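Local coordinates for protein putative enoyl-CoA hydratase/isomerase (Acinetobacter baumannii, PDB 3FDU) that probably acts on acyl-CoA thioesters as an enoyl-CoA hydratase or isomerase of the crotonase family, although its exact reaction and substrate are not established, at residues I104-V109 and T116-A121; A126-L131 and N171-L176. The protein carries 4 engineered substitutions. All coordinates share one frame; numbering follows the deposited sequence.

Contact 1: I104-V109 and T116-A121; sequences IAVKGV and TILLQA
I104 carries this contact with both of its branches, and every touch is between hydrocarbon groups. Its ethyl arm lies beside its own backbone N and runs out straight (chi1 -67°, chi2 -174°), which brings it to the 116-121 segment at two places. I104 CG1 lies 3.8 Å from A121 CB. The end of the arm, I104 CD1, reaches I117 CG2, also at 3.8 Å, and touches A121 CB as well. The short branch works on a different neighbour: I104 CG2 meets L118 CD2 at 3.6 Å. I104 CD1 also comes within 4.1 Å of L118 CD2, so both branches approach this methyl. I104 crosses both I117 and L118 at about a right angle.

The parallel strand 102-106 belongs to the central sheet of the crotonase fold. It bonds through its backbone to L55 on one side and to L123 and F125 on the other. I117 to Q120 follow helix 113-116 with helical backbone angles, and lead toward strand 123-126, the next in the sheet. I104 and V106 both direct their side chains at this turn. V106 adds a lighter touch, from CG2 to L118 CD2 at 4.1 Å.

On the far side of the turn, Q120 bends back so that NE2 donates to T116 O at 3.2 Å. L119 N donates to the same oxygen from the opposite face of its carbonyl plane. Q120 NE2 has a second acceptor in G145 O. Helix 87-97 packs on I117 and Q120, and H158 of a second subunit makes weak hydrogen bonds to L118 O and A121 O.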
loop_
_atom_site.group_PDB
_atom_site.type_symbol
_atom_site.label_atom_id
_atom_site.label_comp_id
_atom_site.label_asym_id
_atom_site.label_seq_id
_atom_site.Cartn_x
_atom_site.Cartn_y
_atom_site.Cartn_z
ATOM N N ILE A 104 12.538 12.946 9.072
ATOM C CA ILE A 104 12.370 12.741 10.505
ATOM C C ILE A 104 13.323 11.648 10.985
ATOM O O ILE A 104 13.525 10.599 10.319
ATOM C CB ILE A 104 10.900 12.439 10.878
ATOM C CG1 ILE A 104 10.058 13.724 10.586
ATOM C CG2 ILE A 104 10.800 12.019 12.393
ATOM C CD1 ILE A 104 8.586 13.699 11.008
ATOM N N ALA A 105 13.908 11.858 12.147
ATOM C CA ALA A 105 14.791 10.839 12.699
ATOM C C ALA A 105 14.261 10.426 14.073
ATOM O O ALA A 105 14.074 11.279 14.911
ATOM C CB ALA A 105 16.269 11.397 12.839
ATOM N N VAL A 106 14.066 9.129 14.306
ATOM C CA VAL A 106 13.396 8.676 15.531
ATOM C C VAL A 106 14.349 7.848 16.415
ATOM O O VAL A 106 14.989 6.925 15.921
ATOM C CB VAL A 106 12.154 7.790 15.169
ATOM C CG1 VAL A 106 11.450 7.255 16.423
ATOM C CG2 VAL A 106 11.171 8.625 14.353
ATOM N N LYS A 107 14.431 8.201 17.691
ATOM C CA LYS A 107 15.046 7.380 18.749
ATOM C C LYS A 107 14.004 7.300 19.865
ATOM O O LYS A 107 13.185 8.223 20.029
ATOM C CB LYS A 107 16.291 8.065 19.344
ATOM C CG LYS A 107 17.531 8.068 18.473
ATOM C CD LYS A 107 18.717 8.727 19.189
ATOM C CE LYS A 107 19.811 8.867 18.198
ATOM N NZ LYS A 107 21.126 9.376 18.758
ATOM N N GLY A 108 14.018 6.200 20.604
ATOM C CA GLY A 108 13.159 6.052 21.757
ATOM C C GLY A 108 11.651 6.159 21.449
ATOM O O GLY A 108 11.178 5.691 20.415
ATOM N N VAL A 109 10.900 6.800 22.333
ATOM C CA VAL A 109 9.420 6.793 22.207
ATOM C C VAL A 109 8.952 7.679 21.046
ATOM O O VAL A 109 9.458 8.801 20.832
ATOM C CB VAL A 109 8.683 7.146 23.529
ATOM C CG1 VAL A 109 9.016 6.076 24.672
ATOM C CG2 VAL A 109 8.992 8.572 23.974
ATOM N N THR A 116 1.858 9.607 13.669
ATOM C CA THR A 116 1.095 10.197 12.529
ATOM C C THR A 116 1.861 11.303 11.770
ATOM O O THR A 116 1.627 11.494 10.584
ATOM C CB THR A 116 -0.264 10.709 12.960
ATOM O OG1 THR A 116 -0.073 11.749 13.921
ATOM C CG2 THR A 116 -1.120 9.568 13.561
ATOM N N ILE A 117 2.765 12.016 12.444
ATOM C CA ILE A 117 3.610 12.982 11.760
ATOM C C ILE A 117 4.573 12.306 10.753
ATOM O O ILE A 117 4.953 12.917 9.750
ATOM C CB ILE A 117 4.387 13.922 12.742
ATOM C CG1 ILE A 117 4.881 15.148 11.965
ATOM C CG2 ILE A 117 5.596 13.178 13.358
ATOM C CD1 ILE A 117 4.738 16.443 12.597
ATOM N N LEU A 118 4.931 11.038 10.990
ATOM C CA LEU A 118 5.789 10.279 10.057
ATOM C C LEU A 118 5.122 10.144 8.702
ATOM O O LEU A 118 5.798 10.057 7.662
ATOM C CB LEU A 118 6.073 8.869 10.606
ATOM C CG LEU A 118 6.701 8.855 12.001
ATOM C CD1 LEU A 118 6.986 7.414 12.362
ATOM C CD2 LEU A 118 7.981 9.751 11.994
ATOM N N LEU A 119 3.803 10.112 8.712
ATOM C CA LEU A 119 3.031 10.016 7.468
ATOM C C LEU A 119 3.004 11.325 6.688
ATOM O O LEU A 119 2.551 11.343 5.523
ATOM C CB LEU A 119 1.596 9.590 7.737
ATOM C CG LEU A 119 1.469 8.195 8.360
ATOM C CD1 LEU A 119 0.036 8.083 8.971
ATOM C CD2 LEU A 119 1.768 7.055 7.369
ATOM N N GLN A 120 3.450 12.415 7.308
ATOM C CA GLN A 120 3.715 13.637 6.554
ATOM C C GLN A 120 5.166 13.810 6.088
ATOM O O GLN A 120 5.462 14.735 5.332
ATOM C CB GLN A 120 3.289 14.897 7.357
ATOM C CG GLN A 120 2.065 14.755 8.270
ATOM C CD GLN A 120 0.868 14.157 7.606
ATOM O OE1 GLN A 120 0.560 14.433 6.436
ATOM N NE2 GLN A 120 0.176 13.305 8.336
ATOM N N ALA A 121 6.109 13.010 6.585
ATOM C CA ALA A 121 7.504 13.185 6.212
ATOM C C ALA A 121 7.784 12.431 4.912
ATOM O O ALA A 121 7.141 11.430 4.643
ATOM C CB ALA A 121 8.459 12.655 7.341
#

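Contact 2: A126-L131 and N171-L176; sequences ADNTAL and NAETAL
A single water joins A130 and N128 to A172, and three backbone atoms hold it. It donates to N128 O at 2.9 Å and to A130 O at 2.8 Å. It accepts from A172 N, also at 2.8 Å. The first-turn amide of helix 172-177 is thus tied to two carbonyls of the facing loop.

Beside the water the surfaces meet through small groups. A172 points its methyl at the loop, where CB lies 3.7 Å from D127 O. The methyls of A130 and A172 are farther apart, 4.4 Å from CB to CB.

The loop is a type I beta turn from D127 to A130, between strands 123-126 and 131-133 of the crotonase fold. D127 OD1 accepts from T129 N, forming an Asx turn; the donor sits well above the carboxylate plane. T129 OG1 also lies doubtfully close to D127 OD1. On the other segment, N171 is the N-cap of the helix. Its OD1 accepts from T174 N at 2.9 Å in a nearly straight bond, with an N-H...O angle of 170°.

In one of its two conformers E173 bends at chi2 (69°) toward the N128 side chain, whose amide orientation is doubtful. I184, on strand 183-184, packs against A172, E173 and L176. V106 packs against A126 and A130.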
loop_
_atom_site.group_PDB
_atom_site.type_symbol
_atom_site.label_atom_id
_atom_site.label_comp_id
_atom_site.label_asym_id
_atom_site.label_seq_id
_atom_site.Cartn_x
_atom_site.Cartn_y
_atom_site.Cartn_z
ATOM N N ALA A 126 15.194 5.511 11.756
ATOM C CA ALA A 126 15.071 5.193 13.190
ATOM C C ALA A 126 16.237 4.307 13.593
ATOM O O ALA A 126 16.871 3.662 12.739
ATOM C CB ALA A 126 13.755 4.454 13.443
ATOM N N ASP A 127 16.513 4.241 14.892
ATOM C CA ASP A 127 17.425 3.213 15.366
ATOM C C ASP A 127 16.592 2.183 16.152
ATOM O O ASP A 127 15.358 2.327 16.245
ATOM C CB ASP A 127 18.610 3.827 16.167
ATOM C CG ASP A 127 18.202 4.383 17.547
ATOM O OD1 ASP A 127 17.081 4.071 18.061
ATOM O OD2 ASP A 127 19.039 5.126 18.148
ATOM N N ASN A 128 17.256 1.122 16.635
ATOM C CA ASN A 128 16.552 -0.008 17.218
ATOM C C ASN A 128 15.959 0.316 18.580
ATOM O O ASN A 128 15.246 -0.516 19.181
ATOM C CB ASN A 128 17.478 -1.223 17.340
ATOM C CG ASN A 128 16.723 -2.556 17.184
ATOM O OD1 ASN A 128 15.726 -2.651 16.459
ATOM N ND2 ASN A 128 17.274 -3.612 17.782
ATOM N N THR A 129 16.276 1.496 19.091
ATOM C CA THR A 129 15.699 1.922 20.385
ATOM C C THR A 129 14.266 2.488 20.217
ATOM O O THR A 129 13.569 2.752 21.209
ATOM C CB THR A 129 16.527 3.045 21.100
ATOM O OG1 THR A 129 16.346 4.311 20.427
ATOM C CG2 THR A 129 18.041 2.716 21.194
ATOM N N ALA A 130 13.837 2.675 18.974
ATOM C CA ALA A 130 12.536 3.284 18.715
ATOM C C ALA A 130 11.351 2.415 19.159
ATOM O O ALA A 130 11.279 1.232 18.863
ATOM C CB ALA A 130 12.419 3.638 17.265
ATOM N N LEU A 131 10.407 3.033 19.858
ATOM C CA LEU A 131 9.238 2.324 20.329
ATOM C C LEU A 131 8.017 3.147 19.948
ATOM O O LEU A 131 7.826 4.252 20.452
ATOM C CB LEU A 131 9.281 2.134 21.866
ATOM C CG LEU A 131 10.319 1.074 22.341
ATOM C CD1 LEU A 131 10.350 1.157 23.865
ATOM C CD2 LEU A 131 10.024 -0.375 21.822
ATOM N N ASN A 171 7.795 -2.263 17.433
ATOM C CA ASN A 171 9.194 -1.915 17.450
ATOM C C ASN A 171 9.620 -1.376 16.084
ATOM O O ASN A 171 8.762 -1.149 15.194
ATOM C CB ASN A 171 10.061 -3.122 17.844
ATOM C CG ASN A 171 9.844 -4.321 16.908
ATOM O OD1 ASN A 171 9.498 -4.148 15.733
ATOM N ND2 ASN A 171 10.036 -5.532 17.423
ATOM N N ALA A 172 10.915 -1.106 15.919
ATOM C CA ALA A 172 11.357 -0.507 14.648
ATOM C C ALA A 172 11.200 -1.473 13.465
ATOM O O ALA A 172 10.915 -1.060 12.346
ATOM C CB ALA A 172 12.814 0.029 14.755
ATOM N N GLU A 173 11.345 -2.775 13.691
ATOM C CA GLU A 173 11.199 -3.737 12.600
ATOM C C GLU A 173 9.766 -3.783 12.088
ATOM O O GLU A 173 9.525 -3.919 10.898
ATOM C CB GLU A 173 11.651 -5.133 13.051
ATOM C CG GLU A 173 13.160 -5.267 13.328
ATOM C CD GLU A 173 13.673 -4.501 14.573
ATOM O OE1 GLU A 173 12.904 -4.221 15.543
ATOM O OE2 GLU A 173 14.891 -4.186 14.569
ATOM N N THR A 174 8.799 -3.730 13.001
ATOM C CA THR A 174 7.380 -3.629 12.616
ATOM C C THR A 174 7.135 -2.311 11.837
ATOM O O THR A 174 6.461 -2.338 10.816
ATOM C CB THR A 174 6.447 -3.681 13.865
ATOM O OG1 THR A 174 6.551 -4.995 14.457
ATOM C CG2 THR A 174 4.927 -3.426 13.491
ATOM N N ALA A 175 7.686 -1.194 12.320
ATOM C CA ALA A 175 7.463 0.099 11.676
ATOM C C ALA A 175 8.101 0.076 10.303
ATOM O O ALA A 175 7.555 0.619 9.360
ATOM C CB ALA A 175 8.077 1.273 12.518
ATOM N N LEU A 176 9.235 -0.617 10.181
ATOM C CA LEU A 176 9.926 -0.728 8.856
ATOM C C LEU A 176 9.110 -1.612 7.893
ATOM O O LEU A 176 8.908 -1.271 6.745
ATOM C CB LEU A 176 11.357 -1.308 9.064
ATOM C CG LEU A 176 12.204 -1.509 7.801
ATOM C CD1 LEU A 176 12.854 -0.221 7.341
ATOM C CD2 LEU A 176 13.267 -2.549 8.043
HETATM O O HOH W 1 12.640 -1.159 18.125
#

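Overall arrangement
Contact 1 is buried near the middle of the chain, whereas the centre of contact 2 lies about 16 Å from the centre of the chain and this contact is only partly buried. Their centres are about 11 Å apart. Contact 1 joins strand 102-106 to the turn after helix 113-116 by branched aliphatic side chains and an alanine methyl. Contact 2 sets the next loop along the chain against a helix start, using small methyls, carbonyls and a water. The two also touch directly: G108 O probably accepts from L131 N, and T129 OG1 bonds to G108 N. Contact 1 is thus all hydrocarbon, while contact 2 is bridged by water.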